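Local coordinates for thiamin pyrophosphokinase family protein (Enterococcus faecalis, PDB 3MEL) that probably transfers a pyrophosphate group from ATP to thiamine, making thiamine diphosphate, which it binds alongside magnesium, at residues Y23-H35 with L43-E57. Numbering follows the deposited sequence.
Sequences YDYFVGIDRGCLH and LQLAVGDFDSLSREE
Val27, Gly28 and Ile29 pair in parallel with Leu45, Ala46 and Val47, the short strand axes 4.7 Å apart and inclined at 25°, through a ladder that runs from Phe26 O, which accepts from both Gln44 N and Leu45 N, to Asp30 N on Val47 O. On one face of this sheet Val27 and Leu45 lie side by side, Val27 CG1 3.9 Å from Leu45 CD2, and the Tyr25 hydroxyl end rests on Leu45 CB. On the other face Gly28 leaves room for Cys33, whose SG sits 3.5 Å from Ala46 CB and meets the Phe50 ring at its edge, 3.7 Å from CE1. Beyond the strand ends, Asp30 reaches across the loop: OD1 lies over a face of the Phe50 ring and takes the backbone N of Phe50 at 2.9 Å, with a weak bond from Asp49 N. Asp49 OD1 in turn accepts from Asp51 N in an Asx turn, while its OD2 pairs with Lys75. Farther out, a bend at chi2 (140°) brings the Arg31 guanidinium to Glu57, which it grips end-on, NH1 to OE1 at 2.9 Å and NH2 to OE2 at 3.1 Å, both oxygens in the guanidinium plane. Ser54 N reaches OE1 from the opposite face of the carboxylate, and Glu57 N returns a bond to Ser54 OG, completing a capping box. Leu34 and Leu53 meet tip to tip beside it. This is a right-handed beta-alpha-beta crossover with acidic residues gathered beyond its strand ends, where Asp30 and Asp49 form the magnesium site beside thiamine diphosphate.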
# COMPACT_ATOMS: atom_id res chain seq x y z
N TYR A 23 23.54 -3.18 11.75
CA TYR A 23 23.78 -2.23 10.66
C TYR A 23 25.20 -1.64 10.69
O TYR A 23 25.75 -1.37 11.75
CB TYR A 23 22.72 -1.13 10.67
CG TYR A 23 21.34 -1.70 10.66
CD1 TYR A 23 20.88 -2.42 9.57
CD2 TYR A 23 20.51 -1.54 11.76
CE1 TYR A 23 19.60 -2.96 9.57
CE2 TYR A 23 19.24 -2.08 11.77
CZ TYR A 23 18.79 -2.79 10.67
OH TYR A 23 17.52 -3.33 10.70
N ASP A 24 25.78 -1.48 9.50
CA ASP A 24 27.14 -0.98 9.33
C ASP A 24 27.15 0.46 8.82
O ASP A 24 28.21 1.01 8.56
CB ASP A 24 27.88 -1.83 8.31
CG ASP A 24 27.93 -3.28 8.67
OD1 ASP A 24 28.38 -3.60 9.79
OD2 ASP A 24 27.51 -4.10 7.84
N TYR A 25 25.97 1.06 8.68
CA TYR A 25 25.84 2.37 8.06
C TYR A 25 24.42 2.85 8.29
O TYR A 25 23.47 2.13 8.01
CB TYR A 25 26.12 2.25 6.56
CG TYR A 25 26.41 3.55 5.84
CD1 TYR A 25 27.55 4.29 6.14
CD2 TYR A 25 25.56 4.03 4.84
CE1 TYR A 25 27.82 5.48 5.48
CE2 TYR A 25 25.83 5.22 4.17
CZ TYR A 25 26.97 5.93 4.50
OH TYR A 25 27.26 7.11 3.86
N PHE A 26 24.27 4.07 8.81
CA PHE A 26 22.95 4.61 9.10
C PHE A 26 22.64 5.82 8.23
O PHE A 26 23.43 6.77 8.17
CB PHE A 26 22.82 4.96 10.58
CG PHE A 26 22.87 3.78 11.50
CD1 PHE A 26 21.80 3.46 12.31
CD2 PHE A 26 24.00 2.97 11.56
CE1 PHE A 26 21.85 2.38 13.18
CE2 PHE A 26 24.06 1.89 12.42
CZ PHE A 26 22.97 1.59 13.23
N VAL A 27 21.48 5.78 7.58
CA VAL A 27 21.09 6.78 6.59
C VAL A 27 19.80 7.48 7.01
O VAL A 27 18.78 6.84 7.20
CB VAL A 27 20.89 6.15 5.21
CG1 VAL A 27 20.62 7.21 4.15
CG2 VAL A 27 22.10 5.35 4.83
N GLY A 28 19.85 8.80 7.15
CA GLY A 28 18.68 9.58 7.47
C GLY A 28 18.09 10.13 6.19
O GLY A 28 18.81 10.48 5.26
N ILE A 29 16.77 10.19 6.13
CA ILE A 29 16.09 10.78 4.99
C ILE A 29 15.22 11.91 5.49
O ILE A 29 14.27 11.68 6.24
CB ILE A 29 15.24 9.74 4.27
CG1 ILE A 29 16.10 8.53 3.86
CG2 ILE A 29 14.58 10.36 3.07
CD1 ILE A 29 15.33 7.39 3.24
N ASP A 30 15.56 13.14 5.11
CA ASP A 30 14.80 14.30 5.55
C ASP A 30 14.62 14.25 7.06
O ASP A 30 15.58 14.18 7.81
CB ASP A 30 13.42 14.35 4.88
CG ASP A 30 13.31 15.44 3.83
OD1 ASP A 30 14.35 15.89 3.33
OD2 ASP A 30 12.18 15.83 3.50
N ARG A 31 13.37 14.26 7.49
CA ARG A 31 13.03 14.33 8.89
C ARG A 31 13.42 13.05 9.66
O ARG A 31 13.49 13.02 10.89
CB ARG A 31 11.55 14.66 9.02
CG ARG A 31 11.14 15.11 10.38
CD ARG A 31 10.15 16.25 10.38
NE ARG A 31 10.01 16.67 11.77
CZ ARG A 31 10.71 17.65 12.32
NH1 ARG A 31 11.56 18.35 11.57
NH2 ARG A 31 10.56 17.95 13.60
N GLY A 32 13.71 11.98 8.91
CA GLY A 32 14.22 10.76 9.50
C GLY A 32 15.61 10.93 10.11
O GLY A 32 16.01 10.15 10.99
N CYS A 33 16.34 11.93 9.63
CA CYS A 33 17.62 12.32 10.20
C CYS A 33 17.49 12.70 11.68
O CYS A 33 18.31 12.32 12.50
CB CYS A 33 18.25 13.47 9.41
SG CYS A 33 18.79 13.10 7.71
N LEU A 34 16.45 13.45 12.03
CA LEU A 34 16.23 13.82 13.43
C LEU A 34 15.79 12.63 14.27
O LEU A 34 16.22 12.47 15.42
CB LEU A 34 15.19 14.94 13.53
CG LEU A 34 15.52 16.18 12.70
CD1 LEU A 34 14.27 17.00 12.37
CD2 LEU A 34 16.61 17.02 13.38
N HIS A 35 14.94 11.78 13.69
CA HIS A 35 14.45 10.59 14.38
C HIS A 35 15.58 9.64 14.83
O HIS A 35 15.52 9.06 15.91
CB HIS A 35 13.40 9.88 13.53
CG HIS A 35 12.17 10.70 13.31
ND1 HIS A 35 11.22 10.39 12.36
CD2 HIS A 35 11.74 11.83 13.91
CE1 HIS A 35 10.26 11.29 12.39
NE2 HIS A 35 10.55 12.18 13.32
N LEU A 43 24.18 8.78 12.58
CA LEU A 43 23.70 9.39 11.35
C LEU A 43 24.93 9.58 10.54
O LEU A 43 25.76 10.40 10.87
CB LEU A 43 23.06 10.76 11.63
CG LEU A 43 22.66 11.60 10.42
CD1 LEU A 43 21.63 10.87 9.56
CD2 LEU A 43 22.13 12.96 10.87
N GLN A 44 25.09 8.79 9.50
CA GLN A 44 26.32 8.86 8.73
C GLN A 44 26.08 9.41 7.32
O GLN A 44 27.03 9.85 6.65
CB GLN A 44 26.98 7.48 8.67
CG GLN A 44 27.41 6.98 10.03
CD GLN A 44 27.62 5.50 10.04
OE1 GLN A 44 28.73 5.02 9.88
NE2 GLN A 44 26.55 4.77 10.18
N LEU A 45 24.82 9.39 6.89
CA LEU A 45 24.43 9.94 5.59
C LEU A 45 23.07 10.62 5.70
O LEU A 45 22.09 9.98 6.09
CB LEU A 45 24.40 8.83 4.53
CG LEU A 45 24.04 9.17 3.08
CD1 LEU A 45 25.05 10.14 2.48
CD2 LEU A 45 23.94 7.90 2.23
N ALA A 46 23.02 11.93 5.41
CA ALA A 46 21.75 12.68 5.47
C ALA A 46 21.28 13.09 4.07
O ALA A 46 22.02 13.72 3.32
CB ALA A 46 21.88 13.87 6.37
N VAL A 47 20.05 12.71 3.70
CA VAL A 47 19.56 12.92 2.34
C VAL A 47 18.16 13.53 2.25
O VAL A 47 17.26 13.22 3.04
CB VAL A 47 19.55 11.60 1.53
CG1 VAL A 47 19.69 11.91 0.05
CG2 VAL A 47 20.67 10.71 1.97
N GLY A 48 17.97 14.40 1.27
CA GLY A 48 16.70 15.06 1.10
C GLY A 48 16.84 16.51 0.71
O GLY A 48 17.92 16.95 0.36
N ASP A 49 15.74 17.24 0.75
CA ASP A 49 15.75 18.66 0.44
C ASP A 49 15.55 19.38 1.75
O ASP A 49 15.77 20.58 1.87
CB ASP A 49 14.64 19.00 -0.56
CG ASP A 49 13.35 18.27 -0.28
OD1 ASP A 49 12.77 18.50 0.80
OD2 ASP A 49 12.90 17.47 -1.13
N PHE A 50 15.14 18.60 2.74
CA PHE A 50 15.07 19.06 4.12
C PHE A 50 14.13 20.23 4.30
O PHE A 50 14.27 20.98 5.25
CB PHE A 50 16.48 19.38 4.66
CG PHE A 50 17.40 18.19 4.68
CD1 PHE A 50 17.34 17.27 5.71
CD2 PHE A 50 18.31 17.97 3.67
CE1 PHE A 50 18.17 16.18 5.73
CE2 PHE A 50 19.14 16.87 3.68
CZ PHE A 50 19.07 15.98 4.71
N ASP A 51 13.15 20.35 3.40
CA ASP A 51 12.17 21.42 3.50
C ASP A 51 11.22 21.21 4.67
O ASP A 51 10.61 22.14 5.18
CB ASP A 51 11.39 21.62 2.17
CG ASP A 51 10.58 20.38 1.74
OD1 ASP A 51 10.47 19.39 2.52
OD2 ASP A 51 10.04 20.41 0.60
N SER A 52 11.11 19.98 5.13
CA SER A 52 10.29 19.73 6.29
C SER A 52 10.97 20.24 7.58
O SER A 52 10.32 20.41 8.61
CB SER A 52 9.89 18.25 6.34
OG SER A 52 10.51 17.58 7.42
N LEU A 53 12.28 20.51 7.51
CA LEU A 53 13.05 20.89 8.70
C LEU A 53 13.20 22.40 8.95
O LEU A 53 13.36 23.19 8.03
CB LEU A 53 14.43 20.24 8.69
CG LEU A 53 14.57 18.73 8.85
CD1 LEU A 53 14.07 18.03 7.60
CD2 LEU A 53 16.02 18.38 9.11
N SER A 54 13.18 22.79 10.23
CA SER A 54 13.46 24.17 10.61
C SER A 54 14.92 24.55 10.31
O SER A 54 15.78 23.68 10.14
CB SER A 54 13.15 24.39 12.10
OG SER A 54 14.07 23.73 12.96
N ARG A 55 15.21 25.84 10.25
CA ARG A 55 16.58 26.26 9.98
C ARG A 55 17.53 25.77 11.09
O ARG A 55 18.71 25.50 10.87
CB ARG A 55 16.64 27.78 9.83
CG ARG A 55 16.63 28.25 8.39
CD ARG A 55 16.69 29.77 8.29
NE ARG A 55 15.56 30.40 8.97
CZ ARG A 55 15.17 31.65 8.76
NH1 ARG A 55 15.80 32.42 7.87
NH2 ARG A 55 14.13 32.14 9.42
N GLU A 56 16.98 25.64 12.29
CA GLU A 56 17.74 25.22 13.44
C GLU A 56 17.94 23.70 13.48
O GLU A 56 18.98 23.21 13.90
CB GLU A 56 17.03 25.71 14.70
CG GLU A 56 17.76 25.43 15.98
CD GLU A 56 17.06 26.06 17.16
OE1 GLU A 56 16.27 27.01 16.94
OE2 GLU A 56 17.29 25.60 18.30
N GLU A 57 16.93 22.95 13.05
CA GLU A 57 17.04 21.50 13.02
C GLU A 57 18.01 21.06 11.92
O GLU A 57 18.77 20.11 12.10
CB GLU A 57 15.68 20.85 12.81
CG GLU A 57 14.78 20.88 14.03
CD GLU A 57 13.34 20.55 13.70
OE1 GLU A 57 12.94 20.73 12.52
OE2 GLU A 57 12.61 20.11 14.61